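Local coordinates for protein alkylpurine DNA glycosylase AlkC (Pseudomonas fluorescens, PDB 5VHV) that probably excises alkylated purine bases from damaged DNA as a base excision repair glycosylase that does not flip the lesion out of the helix, at residues Arg121-Leu124 with Arg130-Ala133. Sequence-based numbering, arbitrary orientation.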
loop_
_atom_site.group_PDB
_atom_site.type_symbol
_atom_site.label_atom_id
_atom_site.label_comp_id
_atom_site.label_asym_id
_atom_site.label_seq_id
_atom_site.Cartn_x
_atom_site.Cartn_y
_atom_site.Cartn_z
ATOM N N ARG A 121 2.980 -0.983 15.400
ATOM C CA ARG A 121 3.929 0.104 15.169
ATOM C C ARG A 121 4.156 0.946 16.418
ATOM O O ARG A 121 5.243 1.502 16.590
ATOM C CB ARG A 121 3.453 0.960 13.988
ATOM C CG ARG A 121 3.447 0.138 12.690
ATOM C CD ARG A 121 2.838 0.895 11.518
ATOM N NE ARG A 121 3.680 1.894 10.854
ATOM C CZ ARG A 121 4.651 1.596 9.988
ATOM N NH1 ARG A 121 4.953 0.324 9.744
ATOM N NH2 ARG A 121 5.314 2.568 9.342
ATOM N N HIS A 122 3.169 1.025 17.324
ATOM C CA HIS A 122 3.413 1.706 18.592
ATOM C C HIS A 122 4.452 0.960 19.406
ATOM O O HIS A 122 5.283 1.581 20.090
ATOM C CB HIS A 122 2.111 1.850 19.382
ATOM C CG HIS A 122 1.104 2.714 18.690
ATOM N ND1 HIS A 122 1.161 4.095 18.728
ATOM C CD2 HIS A 122 0.073 2.401 17.876
ATOM C CE1 HIS A 122 0.179 4.590 17.995
ATOM N NE2 HIS A 122 -0.498 3.582 17.468
ATOM N N PHE A 123 4.433 -0.374 19.337
ATOM C CA PHE A 123 5.427 -1.167 20.054
ATOM C C PHE A 123 6.784 -1.078 19.361
ATOM O O PHE A 123 7.815 -0.989 20.030
ATOM C CB PHE A 123 4.965 -2.622 20.171
ATOM C CG PHE A 123 3.802 -2.832 21.122
ATOM C CD1 PHE A 123 4.012 -3.067 22.481
ATOM C CD2 PHE A 123 2.511 -2.805 20.650
ATOM C CE1 PHE A 123 2.939 -3.281 23.344
ATOM C CE2 PHE A 123 1.419 -3.015 21.506
ATOM C CZ PHE A 123 1.637 -3.242 22.854
ATOM N N LEU A 124 6.809 -1.065 18.020
ATOM C CA LEU A 124 8.083 -0.894 17.328
ATOM C C LEU A 124 8.694 0.465 17.631
ATOM O O LEU A 124 9.924 0.606 17.647
ATOM C CB LEU A 124 7.897 -1.086 15.823
ATOM C CG LEU A 124 7.698 -2.542 15.378
ATOM C CD1 LEU A 124 7.148 -2.580 13.971
ATOM C CD2 LEU A 124 9.003 -3.350 15.439
ATOM N N ARG A 130 12.757 -5.372 21.181
ATOM C CA ARG A 130 11.911 -6.413 21.758
ATOM C C ARG A 130 10.836 -6.844 20.771
ATOM O O ARG A 130 10.547 -8.040 20.632
ATOM C CB ARG A 130 11.269 -5.915 23.050
ATOM C CG ARG A 130 10.995 -7.026 24.057
ATOM C CD ARG A 130 10.302 -6.495 25.314
ATOM N NE ARG A 130 10.176 -7.552 26.317
ATOM C CZ ARG A 130 9.610 -7.396 27.513
ATOM N NH1 ARG A 130 9.107 -6.211 27.883
ATOM N NH2 ARG A 130 9.529 -8.435 28.335
ATOM N N THR A 131 10.232 -5.877 20.084
ATOM C CA THR A 131 9.134 -6.157 19.165
ATOM C C THR A 131 9.653 -6.773 17.869
ATOM O O THR A 131 9.022 -7.679 17.304
ATOM C CB THR A 131 8.352 -4.865 18.890
ATOM O OG1 THR A 131 7.954 -4.261 20.137
ATOM C CG2 THR A 131 7.114 -5.130 18.065
ATOM N N LEU A 132 10.822 -6.317 17.405
ATOM C CA LEU A 132 11.425 -6.914 16.218
ATOM C C LEU A 132 11.609 -8.418 16.398
ATOM O O LEU A 132 11.332 -9.204 15.477
ATOM C CB LEU A 132 12.769 -6.241 15.901
ATOM C CG LEU A 132 13.555 -6.848 14.724
ATOM C CD1 LEU A 132 12.813 -6.673 13.403
ATOM C CD2 LEU A 132 14.917 -6.198 14.624
ATOM N N ALA A 133 12.048 -8.844 17.584
ATOM C CA ALA A 133 12.262 -10.273 17.819
ATOM C C ALA A 133 10.960 -11.047 17.677
ATOM O O ALA A 133 10.929 -12.150 17.115
ATOM C CB ALA A 133 12.863 -10.500 19.206
#
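Thr131 reaches from helix 128-138 into the angle between Phe123 and Leu124 of helix 119-126. The contact is small and buried, and no hydrogen bond crosses it. The two branches of Thr131 do different work.

The apolar contacts lie on the Leu124 side. A chi1 of -53° turns Thr131 OG1 to the Phe123 side and sets the CG2 methyl opposite the backbone N, against Leu124. Thr131 CG2 sits 3.7 Å from Leu124 CD2. Leu124 CG is almost as near to the same methyl. The two side chains meet at a slant. Leu124 CD2 also lies 4.0 Å from the backbone N of Leu132. The Phe123 ring leads away from Thr131 toward Ser103 and Met104 of helix 100-110. Its CB therefore does the touching here.

The polar branch is turned to Phe123. Thr131 OG1 lies 3.4 Å from Phe123 CB. It is also 3.3 Å from Phe123 O. Its hydrogen bond is made elsewhere, to the carbonyl O of Asp127, one helical turn back. That bond probably holds the rotation of the side chain, and it satisfies the buried hydroxyl. With an alanine at Thr131, Leu124 CD2 and CG would probably lose their methyl partner and the Asp127 carbonyl its hydroxyl mate.

Phe100 of helix 100-110 also touches Thr131, and Leu164, in a loop, touches Leu124. Two consecutive helices, joined by a very short turn and packed through a threonine set against a leucine and the CB of a phenylalanine, are consistent with the HEAT-like helical-repeat architecture of the AlkC/AlkD DNA glycosylases.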